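Local coordinates for protein reducing-end xylose-releasing exo-oligoxylanase Rex8A (Paenibacillus barcinonensis, PDB 6SUD) that hydrolyses linear and branched xylooligosaccharides from their reducing ends, releasing xylose, and so takes part in the breakdown of xylan, at residues 29-34 and 368-373; 78-81 and 87-90; 7-12 and 206-211; 34-39 and 82-87. The protein carries 1 engineered substitution. All blocks are in the same frame, centred on the assembly; numbering follows the deposited sequence. Where two conformers were deposited one is given.

Contact 1 of 4, residues 29-34 and 368-373; sequences KARLEQ and FTMLAL
The guanidinium of R31 is gripped at two nitrogens, NH1 by Y366 OH and NH2 by the W349 carbonyl, while M370 lays its CE methyl over one face, 3.6 Å above the plane and toward the rim. M370 CE is 3.9 Å from R31 NE. The two side chains cross nearly at right angles: R31 starts with CG anti to its N and kinks at chi2 (66°), and M370, bent at chi2 and chi3, turns its thioether end back toward R31 CG, 4.0 Å from SD. With a leucine in place of R31, W349 O and Y366 OH would probably lose their charged donor, and the M370 methyl the flat group it rests against. Beside this pair the packing is purely apolar. L32 and M370 lie alongside each other, pointing opposite ways, L32 CD1 meeting M370 CG at 3.7 Å, and the other branch of L32, CD2, touches L371 CD2 at 3.9 Å. Segments 29-34 and 368-373 run nearly antiparallel (157°), their axes 10.1 Å apart at closest approach, in the helical barrel of glycoside hydrolase family 8. Helix 341-349 adds F348 against M370 and a cation-pi partner for R31 in W349, helix 17-20 places F18 on M370, and L32 also touches M82, S374 and N376.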
loop_
_atom_site.group_PDB
_atom_site.type_symbol
_atom_site.label_atom_id
_atom_site.label_comp_id
_atom_site.label_asym_id
_atom_site.label_seq_id
_atom_site.Cartn_x
_atom_site.Cartn_y
_atom_site.Cartn_z
ATOM N N LYS A 29 18.748 -6.655 10.624
ATOM C CA LYS A 29 19.276 -5.915 9.442
ATOM C C LYS A 29 19.617 -6.906 8.317
ATOM O O LYS A 29 19.281 -6.625 7.151
ATOM C CB LYS A 29 20.482 -5.064 9.855
ATOM C CG LYS A 29 21.381 -4.577 8.727
ATOM C CD LYS A 29 22.782 -4.261 9.208
ATOM C CE LYS A 29 23.639 -3.575 8.165
ATOM N NZ LYS A 29 23.510 -2.097 8.232
ATOM N N ALA A 30 20.267 -8.030 8.635
ATOM C CA ALA A 30 20.673 -9.037 7.627
ATOM C C ALA A 30 19.429 -9.667 6.981
ATOM O O ALA A 30 19.454 -9.915 5.754
ATOM C CB ALA A 30 21.566 -10.085 8.242
ATOM N N ARG A 31 18.390 -9.918 7.781
ATOM C CA ARG A 31 17.121 -10.538 7.313
ATOM C C ARG A 31 16.440 -9.564 6.344
ATOM O O ARG A 31 15.952 -10.023 5.302
ATOM C CB ARG A 31 16.217 -10.907 8.493
ATOM C CG ARG A 31 14.912 -11.580 8.096
ATOM C CD ARG A 31 15.090 -12.948 7.456
ATOM N NE ARG A 31 13.774 -13.492 7.126
ATOM C CZ ARG A 31 12.965 -14.099 7.992
ATOM N NH1 ARG A 31 11.785 -14.535 7.583
ATOM N NH2 ARG A 31 13.328 -14.263 9.261
ATOM N N LEU A 32 16.448 -8.271 6.678
ATOM C CA LEU A 32 15.794 -7.240 5.843
ATOM C C LEU A 32 16.568 -7.146 4.529
ATOM O O LEU A 32 15.947 -7.212 3.456
ATOM C CB LEU A 32 15.766 -5.888 6.562
ATOM C CG LEU A 32 15.167 -4.773 5.706
ATOM C CD1 LEU A 32 13.769 -5.150 5.237
ATOM C CD2 LEU A 32 15.141 -3.448 6.430
ATOM N N GLU A 33 17.893 -7.066 4.617
ATOM C CA GLU A 33 18.753 -6.982 3.417
ATOM C C GLU A 33 18.525 -8.214 2.538
ATOM O O GLU A 33 18.469 -8.033 1.326
ATOM C CB GLU A 33 20.207 -6.794 3.832
ATOM C CG GLU A 33 21.198 -7.282 2.797
ATOM C CD GLU A 33 21.182 -6.470 1.514
ATOM O OE1 GLU A 33 21.983 -6.766 0.611
ATOM O OE2 GLU A 33 20.365 -5.542 1.415
ATOM N N GLN A 34 18.421 -9.411 3.125
ATOM C CA GLN A 34 18.253 -10.657 2.337
ATOM C C GLN A 34 16.856 -10.700 1.716
ATOM O O GLN A 34 16.718 -11.260 0.601
ATOM C CB GLN A 34 18.475 -11.927 3.156
ATOM C CG GLN A 34 18.617 -13.144 2.255
ATOM C CD GLN A 34 19.521 -12.877 1.072
ATOM O OE1 GLN A 34 19.089 -12.899 -0.077
ATOM N NE2 GLN A 34 20.786 -12.588 1.337
ATOM N N PHE A 368 6.738 -5.082 2.993
ATOM C CA PHE A 368 6.290 -3.894 3.757
ATOM C C PHE A 368 6.220 -4.240 5.240
ATOM O O PHE A 368 6.615 -3.394 6.069
ATOM C CB PHE A 368 4.962 -3.355 3.251
ATOM C CG PHE A 368 5.048 -2.716 1.888
ATOM C CD1 PHE A 368 5.942 -1.684 1.627
ATOM C CD2 PHE A 368 4.182 -3.108 0.883
ATOM C CE1 PHE A 368 5.988 -1.083 0.377
ATOM C CE2 PHE A 368 4.212 -2.490 -0.357
ATOM C CZ PHE A 368 5.128 -1.494 -0.611
ATOM N N THR A 369 5.807 -5.462 5.571
ATOM C CA THR A 369 5.799 -5.921 6.985
ATOM C C THR A 369 7.242 -6.067 7.505
ATOM O O THR A 369 7.484 -5.733 8.672
ATOM C CB THR A 369 4.986 -7.203 7.181
ATOM O OG1 THR A 369 3.649 -6.917 6.779
ATOM C CG2 THR A 369 4.987 -7.663 8.623
ATOM N N MET A 370 8.169 -6.579 6.700
ATOM C CA MET A 370 9.576 -6.777 7.147
ATOM C C MET A 370 10.192 -5.403 7.433
ATOM O O MET A 370 10.862 -5.223 8.491
ATOM C CB MET A 370 10.387 -7.539 6.091
ATOM C CG MET A 370 11.778 -7.963 6.541
ATOM S SD MET A 370 11.781 -9.112 7.936
ATOM C CE MET A 370 11.188 -10.594 7.129
ATOM N N LEU A 371 9.940 -4.446 6.542
ATOM C CA LEU A 371 10.337 -3.030 6.767
ATOM C C LEU A 371 9.757 -2.530 8.090
ATOM O O LEU A 371 10.520 -2.067 8.928
ATOM C CB LEU A 371 9.814 -2.178 5.612
ATOM C CG LEU A 371 10.701 -2.100 4.378
ATOM C CD1 LEU A 371 10.069 -1.172 3.349
ATOM C CD2 LEU A 371 12.094 -1.621 4.735
ATOM N N ALA A 372 8.437 -2.637 8.262
ATOM C CA ALA A 372 7.694 -2.014 9.385
ATOM C C ALA A 372 8.114 -2.630 10.718
ATOM O O ALA A 372 8.383 -1.876 11.667
ATOM C CB ALA A 372 6.204 -2.143 9.170
ATOM N N LEU A 373 8.189 -3.956 10.799
ATOM C CA LEU A 373 8.440 -4.641 12.088
ATOM C C LEU A 373 9.904 -4.438 12.507
ATOM O O LEU A 373 10.190 -4.552 13.713
ATOM C CB LEU A 373 8.065 -6.121 11.966
ATOM C CG LEU A 373 6.567 -6.437 11.866
ATOM C CD1 LEU A 373 6.335 -7.941 11.862
ATOM C CD2 LEU A 373 5.769 -5.805 12.989
#

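Contact 2 of 4, residues 78-81 and 87-90; sequences MAVQ and EFDR. With EDO (1,2-ethanediol), chain C; EDO (1,2-ethanediol), chain H.
A79 and F88 bring the last turn of helix 69-81 and the first turns of helix 85-99 together, their CA atoms 5.2 Å apart, close enough for side chains to meet almost at the backbone. A79 CB is 3.7 Å from F88 CB and equally 3.7 Å from F88 N, so the small methyl packs against main chain as much as side chain. It lies at the edge of the F88 ring, near its plane. F88 CG stands anti to the backbone N (chi1 -179°), which carries the ring to V80, whose CB is 3.9 Å from F88 CD2. Joined by a tight turn, the two pack as a helical hairpin, consecutive helices of the (α/α)6 barrel. Helix 127-144 continues the apolar packing: W144 meets F88 edge-to-face, and F139 touches V80. E87 starts out toward 78-81, but its chain, bent at chi2, ends in a carboxylate that holds two ethanediol molecules, probably from the crystallisation liquor. E87 OE1 accepts from O1 of the chain H molecule at 2.9 Å; E87 OE2 accepts from O1 of the chain C molecule at 2.6 Å and also bonds Y41 OH. An alanine in place of E87 would probably leave Y41 OH and the O1 hydroxyls of both diols without this carboxylate partner.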
loop_
_atom_site.group_PDB
_atom_site.type_symbol
_atom_site.label_atom_id
_atom_site.label_comp_id
_atom_site.label_asym_id
_atom_site.label_seq_id
_atom_site.Cartn_x
_atom_site.Cartn_y
_atom_site.Cartn_z
ATOM N N MET A 78 9.387 0.540 -1.809
ATOM C CA MET A 78 10.393 -0.371 -1.205
ATOM C C MET A 78 11.787 0.204 -1.482
ATOM O O MET A 78 12.594 0.272 -0.535
ATOM C CB MET A 78 10.298 -1.778 -1.785
ATOM C CG MET A 78 8.934 -2.429 -1.627
ATOM S SD MET A 78 8.918 -4.005 -2.527
ATOM C CE MET A 78 7.200 -4.485 -2.376
ATOM N N ALA A 79 12.027 0.653 -2.719
ATOM C CA ALA A 79 13.360 1.143 -3.174
ATOM C C ALA A 79 13.773 2.334 -2.310
ATOM O O ALA A 79 14.947 2.361 -1.876
ATOM C CB ALA A 79 13.429 1.478 -4.642
ATOM N N VAL A 80 12.866 3.282 -2.088
ATOM C CA VAL A 80 13.247 4.546 -1.400
ATOM C C VAL A 80 13.411 4.248 0.094
ATOM O O VAL A 80 14.400 4.728 0.664
ATOM C CB VAL A 80 12.321 5.740 -1.727
ATOM C CG1 VAL A 80 10.889 5.589 -1.230
ATOM C CG2 VAL A 80 12.949 7.016 -1.218
ATOM N N GLN A 81 12.582 3.370 0.682
ATOM C CA GLN A 81 12.723 2.943 2.105
ATOM C C GLN A 81 14.050 2.193 2.306
ATOM O O GLN A 81 14.641 2.326 3.391
ATOM C CB GLN A 81 11.527 2.093 2.533
ATOM C CG GLN A 81 10.224 2.877 2.591
ATOM C CD GLN A 81 10.185 3.894 3.704
ATOM O OE1 GLN A 81 10.935 3.817 4.671
ATOM N NE2 GLN A 81 9.272 4.848 3.592
ATOM N N GLU A 87 17.364 1.250 -8.633
ATOM C CA GLU A 87 16.118 0.496 -8.889
ATOM C C GLU A 87 14.923 1.448 -8.887
ATOM O O GLU A 87 14.069 1.295 -9.760
ATOM C CB GLU A 87 15.897 -0.563 -7.820
ATOM C CG GLU A 87 16.914 -1.672 -7.869
ATOM C CD GLU A 87 18.305 -1.402 -7.334
ATOM O OE1 GLU A 87 18.568 -0.318 -6.759
ATOM O OE2 GLU A 87 19.131 -2.300 -7.497
ATOM N N PHE A 88 14.878 2.392 -7.943
ATOM C CA PHE A 88 13.773 3.380 -7.857
ATOM C C PHE A 88 13.623 4.062 -9.217
ATOM O O PHE A 88 12.501 4.112 -9.767
ATOM C CB PHE A 88 14.053 4.425 -6.778
ATOM C CG PHE A 88 12.964 5.450 -6.606
ATOM C CD1 PHE A 88 12.844 6.513 -7.486
ATOM C CD2 PHE A 88 12.057 5.344 -5.567
ATOM C CE1 PHE A 88 11.852 7.466 -7.309
ATOM C CE2 PHE A 88 11.057 6.287 -5.394
ATOM C CZ PHE A 88 10.947 7.333 -6.279
ATOM N N ASP A 89 14.747 4.593 -9.704
ATOM C CA ASP A 89 14.857 5.372 -10.962
ATOM C C ASP A 89 14.472 4.496 -12.158
ATOM O O ASP A 89 13.807 5.008 -13.077
ATOM C CB ASP A 89 16.257 5.980 -11.078
ATOM C CG ASP A 89 16.434 7.231 -10.225
ATOM O OD1 ASP A 89 15.422 7.752 -9.724
ATOM O OD2 ASP A 89 17.587 7.665 -10.043
ATOM N N ARG A 90 14.898 3.228 -12.191
ATOM C CA ARG A 90 14.495 2.285 -13.267
ATOM C C ARG A 90 12.975 2.068 -13.255
ATOM O O ARG A 90 12.365 2.125 -14.348
ATOM C CB ARG A 90 15.201 0.937 -13.132
ATOM C CG ARG A 90 16.638 0.908 -13.646
ATOM C CD ARG A 90 17.186 -0.500 -13.482
ATOM N NE ARG A 90 18.507 -0.690 -14.096
ATOM C CZ ARG A 90 18.736 -1.031 -15.358
ATOM N NH1 ARG A 90 17.733 -1.219 -16.203
ATOM N NH2 ARG A 90 19.989 -1.173 -15.777
HETATM C C1 EDO C . 21.183 -2.219 -5.307
HETATM O O1 EDO C . 21.445 -2.941 -6.501
HETATM C C2 EDO C . 20.173 -2.916 -4.584
HETATM O O2 EDO C . 20.563 -4.257 -4.378
HETATM C C1 EDO H . 21.071 2.073 -5.503
HETATM O O1 EDO H . 21.073 0.672 -5.751
HETATM C C2 EDO H . 21.222 2.379 -4.073
HETATM O O2 EDO H . 21.622 3.705 -3.776
#

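Contact 3 of 4, residues 7-12 and 206-211; sequences GAYDTG and FAQYAN
Y9 reaches Q208 with its whole length, starting from a short helical turn, 8-11; the nearest CA pair of the two segments, Y9 CA and Q208 CA, is 12.1 Å apart. Its CB points toward the other segment, and with CG anti to the backbone N (chi1 179°) the ring is thrust straight outward. Along the way one ring edge meets its own neighbour: D10 OD1 lies in the ring plane, 3.5 Å from Y9 CD2. The ring also meets F280, the planes at about 35°, and the side chain touches Q381. At Y9 CZ the second segment comes within range, Q208 OE1 being 4.0 Å away, and at the tip Y9 OH is 2.7 Å from the same OE1. The amide approaches from the opposite direction, at the edge of the phenol ring, with the two planes 67° apart. Y9 OH has a second polar neighbour, a water 3.3 Å away that also sits 2.5 Å from Y209 OH. Q208 CB in turn lies over one face of the Y209 ring, toward its rim. Small, polar and water-assisted, with little apolar area, this surface contact ties the N-terminal turn to helix 200-209 through side-chain ends and is probably sensitive to solvent.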
loop_
_atom_site.group_PDB
_atom_site.type_symbol
_atom_site.label_atom_id
_atom_site.label_comp_id
_atom_site.label_asym_id
_atom_site.label_seq_id
_atom_site.Cartn_x
_atom_site.Cartn_y
_atom_site.Cartn_z
ATOM N N GLY A 7 3.704 10.282 17.804
ATOM C CA GLY A 7 4.074 9.312 16.771
ATOM C C GLY A 7 5.517 9.478 16.339
ATOM O O GLY A 7 6.170 10.471 16.756
ATOM N N ALA A 8 5.997 8.543 15.518
ATOM C CA ALA A 8 7.364 8.557 14.939
ATOM C C ALA A 8 7.598 9.835 14.120
ATOM O O ALA A 8 8.761 10.298 14.052
ATOM C CB ALA A 8 7.582 7.320 14.105
ATOM N N TYR A 9 6.552 10.392 13.502
ATOM C CA TYR A 9 6.645 11.676 12.763
ATOM C C TYR A 9 7.227 12.757 13.682
ATOM O O TYR A 9 8.087 13.526 13.212
ATOM C CB TYR A 9 5.295 12.135 12.218
ATOM C CG TYR A 9 5.383 13.447 11.481
ATOM C CD1 TYR A 9 5.744 13.492 10.144
ATOM C CD2 TYR A 9 5.142 14.647 12.133
ATOM C CE1 TYR A 9 5.852 14.699 9.467
ATOM C CE2 TYR A 9 5.249 15.862 11.474
ATOM C CZ TYR A 9 5.604 15.885 10.138
ATOM O OH TYR A 9 5.702 17.084 9.497
ATOM N N ASP A 10 6.786 12.796 14.944
ATOM C CA ASP A 10 7.146 13.866 15.915
ATOM C C ASP A 10 8.469 13.541 16.618
ATOM O O ASP A 10 9.270 14.480 16.799
ATOM C CB ASP A 10 6.039 14.088 16.948
ATOM C CG ASP A 10 4.764 14.668 16.363
ATOM O OD1 ASP A 10 4.860 15.541 15.477
ATOM O OD2 ASP A 10 3.683 14.237 16.799
ATOM N N THR A 11 8.681 12.280 17.013
ATOM C CA THR A 11 9.804 11.849 17.890
ATOM C C THR A 11 11.035 11.480 17.051
ATOM O O THR A 11 12.164 11.584 17.574
ATOM C CB THR A 11 9.380 10.681 18.788
ATOM O OG1 THR A 11 9.158 9.535 17.962
ATOM C CG2 THR A 11 8.130 10.973 19.589
ATOM N N GLY A 12 10.833 11.051 15.805
ATOM C CA GLY A 12 11.898 10.489 14.951
ATOM C C GLY A 12 12.292 9.084 15.393
ATOM O O GLY A 12 13.273 8.549 14.853
ATOM N N PHE A 206 1.025 14.627 2.399
ATOM C CA PHE A 206 0.580 15.413 1.219
ATOM C C PHE A 206 0.206 16.827 1.674
ATOM O O PHE A 206 0.453 17.775 0.907
ATOM C CB PHE A 206 -0.595 14.754 0.512
ATOM C CG PHE A 206 -0.311 13.406 -0.096
ATOM C CD1 PHE A 206 0.981 12.911 -0.210
ATOM C CD2 PHE A 206 -1.367 12.633 -0.552
ATOM C CE1 PHE A 206 1.204 11.665 -0.781
ATOM C CE2 PHE A 206 -1.142 11.401 -1.137
ATOM C CZ PHE A 206 0.145 10.925 -1.255
ATOM N N ALA A 207 -0.322 16.968 2.890
ATOM C CA ALA A 207 -0.713 18.283 3.452
ATOM C C ALA A 207 0.539 19.129 3.712
ATOM O O ALA A 207 0.384 20.348 3.858
ATOM C CB ALA A 207 -1.557 18.138 4.695
ATOM N N GLN A 208 1.720 18.506 3.793
ATOM C CA GLN A 208 3.024 19.203 3.951
ATOM C C GLN A 208 3.663 19.465 2.586
ATOM O O GLN A 208 4.336 20.509 2.453
ATOM C CB GLN A 208 4.002 18.368 4.777
ATOM C CG GLN A 208 3.482 17.967 6.141
ATOM C CD GLN A 208 3.686 19.061 7.152
ATOM O OE1 GLN A 208 4.644 19.034 7.919
ATOM N NE2 GLN A 208 2.797 20.041 7.147
ATOM N N TYR A 209 3.554 18.518 1.646
ATOM C CA TYR A 209 4.451 18.461 0.458
ATOM C C TYR A 209 3.741 18.782 -0.862
ATOM O O TYR A 209 4.457 19.117 -1.825
ATOM C CB TYR A 209 5.130 17.094 0.344
ATOM C CG TYR A 209 5.856 16.651 1.590
ATOM C CD1 TYR A 209 6.552 17.553 2.381
ATOM C CD2 TYR A 209 5.862 15.320 1.972
ATOM C CE1 TYR A 209 7.212 17.152 3.531
ATOM C CE2 TYR A 209 6.524 14.901 3.112
ATOM C CZ TYR A 209 7.199 15.820 3.894
ATOM O OH TYR A 209 7.849 15.394 5.018
ATOM N N ALA A 210 2.414 18.720 -0.929
ATOM C CA ALA A 210 1.667 18.907 -2.196
ATOM C C ALA A 210 1.643 20.395 -2.555
ATOM O O ALA A 210 2.133 21.207 -1.755
ATOM C CB ALA A 210 0.271 18.345 -2.090
ATOM N N ASN A 211 1.088 20.722 -3.715
ATOM C CA ASN A 211 0.816 22.124 -4.120
ATOM C C ASN A 211 0.101 22.851 -2.971
ATOM O O ASN A 211 -0.836 22.278 -2.384
ATOM C CB ASN A 211 0.008 22.190 -5.413
ATOM C CG ASN A 211 0.834 21.881 -6.643
ATOM O OD1 ASN A 211 2.064 21.955 -6.622
ATOM N ND2 ASN A 211 0.168 21.493 -7.713
HETATM O O HOH W 1 7.814 16.942 7.012
#

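Contact 4 of 4, residues 34-39 and 82-87. With EDO (1,2-ethanediol), chain C; EDO (1,2-ethanediol), chain H.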
loop_
_atom_site.group_PDB
_atom_site.type_symbol
_atom_site.label_atom_id
_atom_site.label_comp_id
_atom_site.label_asym_id
_atom_site.label_seq_id
_atom_site.Cartn_x
_atom_site.Cartn_y
_atom_site.Cartn_z
ATOM N N GLN A 34 18.421 -9.411 3.125
ATOM C CA GLN A 34 18.253 -10.657 2.337
ATOM C C GLN A 34 16.856 -10.700 1.716
ATOM O O GLN A 34 16.718 -11.260 0.601
ATOM C CB GLN A 34 18.475 -11.927 3.156
ATOM C CG GLN A 34 18.617 -13.144 2.255
ATOM C CD GLN A 34 19.521 -12.877 1.072
ATOM O OE1 GLN A 34 19.089 -12.899 -0.077
ATOM N NE2 GLN A 34 20.786 -12.588 1.337
ATOM N N THR A 35 15.850 -10.109 2.366
ATOM C CA THR A 35 14.494 -10.100 1.767
ATOM C C THR A 35 14.558 -9.250 0.495
ATOM O O THR A 35 14.066 -9.691 -0.564
ATOM C CB THR A 35 13.431 -9.588 2.742
ATOM O OG1 THR A 35 13.495 -10.385 3.924
ATOM C CG2 THR A 35 12.050 -9.611 2.121
ATOM N N TRP A 36 15.188 -8.081 0.602
ATOM C CA TRP A 36 15.426 -7.186 -0.556
ATOM C C TRP A 36 16.100 -7.961 -1.691
ATOM O O TRP A 36 15.608 -7.917 -2.810
ATOM C CB TRP A 36 16.273 -5.969 -0.170
ATOM C CG TRP A 36 16.738 -5.221 -1.382
ATOM C CD1 TRP A 36 17.905 -5.441 -2.057
ATOM C CD2 TRP A 36 16.022 -4.225 -2.147
ATOM N NE1 TRP A 36 17.981 -4.638 -3.159
ATOM C CE2 TRP A 36 16.839 -3.892 -3.251
ATOM C CE3 TRP A 36 14.779 -3.595 -2.030
ATOM C CZ2 TRP A 36 16.468 -2.943 -4.200
ATOM C CZ3 TRP A 36 14.419 -2.648 -2.963
ATOM C CH2 TRP A 36 15.251 -2.326 -4.031
ATOM N N ASN A 37 17.235 -8.600 -1.402
ATOM C CA ASN A 37 18.062 -9.315 -2.410
ATOM C C ASN A 37 17.229 -10.375 -3.139
ATOM O O ASN A 37 17.367 -10.485 -4.377
ATOM C CB ASN A 37 19.282 -9.938 -1.737
ATOM C CG ASN A 37 20.244 -8.859 -1.296
ATOM O OD1 ASN A 37 20.379 -7.849 -1.980
ATOM N ND2 ASN A 37 20.901 -9.047 -0.163
ATOM N N ASP A 38 16.444 -11.163 -2.403
ATOM C CA ASP A 38 15.635 -12.263 -2.989
ATOM C C ASP A 38 14.532 -11.692 -3.884
ATOM O O ASP A 38 14.342 -12.218 -4.984
ATOM C CB ASP A 38 15.058 -13.185 -1.914
ATOM C CG ASP A 38 16.098 -14.041 -1.215
ATOM O OD1 ASP A 38 17.239 -14.101 -1.706
ATOM O OD2 ASP A 38 15.763 -14.639 -0.171
ATOM N N LEU A 39 13.826 -10.662 -3.441
ATOM C CA LEU A 39 12.692 -10.105 -4.222
ATOM C C LEU A 39 13.157 -9.401 -5.498
ATOM O O LEU A 39 12.489 -9.550 -6.530
ATOM C CB LEU A 39 11.937 -9.116 -3.341
ATOM C CG LEU A 39 10.725 -9.670 -2.614
ATOM C CD1 LEU A 39 9.749 -8.524 -2.396
ATOM C CD2 LEU A 39 10.079 -10.814 -3.394
ATOM N N MET A 82 14.555 1.512 1.280
ATOM C CA MET A 82 15.811 0.718 1.374
ATOM C C MET A 82 16.999 1.526 0.833
ATOM O O MET A 82 18.111 0.969 0.807
ATOM C CB MET A 82 15.692 -0.595 0.595
ATOM C CG MET A 82 14.738 -1.618 1.178
ATOM S SD MET A 82 15.377 -2.270 2.747
ATOM C CE MET A 82 16.880 -3.069 2.190
ATOM N N ASP A 83 16.791 2.797 0.474
ATOM C CA ASP A 83 17.847 3.704 -0.052
ATOM C C ASP A 83 18.452 3.076 -1.319
ATOM O O ASP A 83 19.719 3.007 -1.438
ATOM C CB ASP A 83 18.887 4.005 1.032
ATOM C CG ASP A 83 19.848 5.126 0.683
ATOM O OD1 ASP A 83 19.539 5.891 -0.244
ATOM O OD2 ASP A 83 20.902 5.231 1.346
ATOM N N LYS A 84 17.594 2.651 -2.246
ATOM C CA LYS A 84 18.022 1.941 -3.487
ATOM C C LYS A 84 17.629 2.778 -4.704
ATOM O O LYS A 84 16.653 2.450 -5.403
ATOM C CB LYS A 84 17.474 0.516 -3.526
ATOM C CG LYS A 84 17.911 -0.337 -2.347
ATOM C CD LYS A 84 19.272 -0.952 -2.488
ATOM C CE LYS A 84 19.564 -1.994 -1.428
ATOM N NZ LYS A 84 20.947 -2.516 -1.535
ATOM N N LYS A 85 18.390 3.839 -4.936
ATOM C CA LYS A 85 18.039 4.867 -5.935
ATOM C C LYS A 85 18.025 4.283 -7.354
ATOM O O LYS A 85 17.155 4.680 -8.140
ATOM C CB LYS A 85 19.011 6.041 -5.835
ATOM C CG LYS A 85 18.591 7.235 -6.679
ATOM C CD LYS A 85 19.352 8.501 -6.369
ATOM C CE LYS A 85 18.741 9.730 -7.004
ATOM N NZ LYS A 85 18.828 9.658 -8.482
ATOM N N HIS A 86 18.963 3.399 -7.689
ATOM C CA HIS A 86 19.119 2.885 -9.078
ATOM C C HIS A 86 17.854 2.133 -9.496
ATOM O O HIS A 86 17.308 2.431 -10.586
ATOM C CB HIS A 86 20.398 2.069 -9.211
ATOM C CG HIS A 86 20.580 1.472 -10.567
ATOM N ND1 HIS A 86 20.732 0.122 -10.740
ATOM C CD2 HIS A 86 20.632 2.018 -11.803
ATOM C CE1 HIS A 86 20.907 -0.145 -12.016
ATOM N NE2 HIS A 86 20.824 0.994 -12.695
ATOM N N GLU A 87 17.364 1.250 -8.633
ATOM C CA GLU A 87 16.118 0.496 -8.889
ATOM C C GLU A 87 14.923 1.448 -8.887
ATOM O O GLU A 87 14.069 1.295 -9.760
ATOM C CB GLU A 87 15.897 -0.563 -7.820
ATOM C CG GLU A 87 16.914 -1.672 -7.869
ATOM C CD GLU A 87 18.305 -1.402 -7.334
ATOM O OE1 GLU A 87 18.568 -0.318 -6.759
ATOM O OE2 GLU A 87 19.131 -2.300 -7.497
HETATM C C1 EDO C . 21.183 -2.219 -5.307
HETATM O O1 EDO C . 21.445 -2.941 -6.501
HETATM C C2 EDO C . 20.173 -2.916 -4.584
HETATM O O2 EDO C . 20.563 -4.257 -4.378
HETATM C C1 EDO H . 21.071 2.073 -5.503
HETATM O O1 EDO H . 21.073 0.672 -5.751
HETATM C C2 EDO H . 21.222 2.379 -4.073
HETATM O O2 EDO H . 21.622 3.705 -3.776
#
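M82 meets the benzene part of the W36 indole obliquely, M82 CG 3.8 Å from W36 CE3. Folded at every torsion, its chain curls back so that M82 CE reaches W36 CB, also at 3.8 Å; F367 touches M82 as well. D83 then ends helix 69-81 with positive phi in a Schellman motif, and D83 O takes a weak bond from O2 of the chain H ethanediol at 3.1 Å. This is the turn between two consecutive helices of the barrel, and K84, N-cap of helix 85-99, lies along one face of the W36 indole, directed opposite to the tryptophan side chain. K84 CG lies 3.5 Å above the plane, toward the rim, and CE makes a CH-pi contact 3.8 Å from the centroid of the five-membered ring, 21° off its normal. K84 NZ lies farther out, 4.5 Å from that centroid and 35° off the normal, an off-centre cation-pi contact. E87 touches the indole at its edge, its CG 3.9 Å from W36 CZ2. At the pyrrole end W36 NE1 donates to O2 of the chain C ethanediol (2.9 Å, 157°), and F40, one turn on in helix 25-41, stacks with the W36 ring.

Contacts 1, 2 and 4 form one connected region. Helix 25-41 supplies contacts 1 and 4, helix 85-99 contacts 2 and 4, and M82 SD bridges L32 and L371 of contact 1. F368 and L371 pack on M78 and Q81, joining contact 1 to contact 2, while a probable hydrogen bond from K84 N to A79 O joins contact 2 to contact 4. Contacts 1 and 2 are buried and mainly apolar; contact 4 is partly buried and mixes aromatic, lysine and diol chemistry. Contact 3 stands apart at the surface, its centre 20 to 25 Å from the centres of the others, and relies on polar groups and water. All four lie away from the xylose-binding residues.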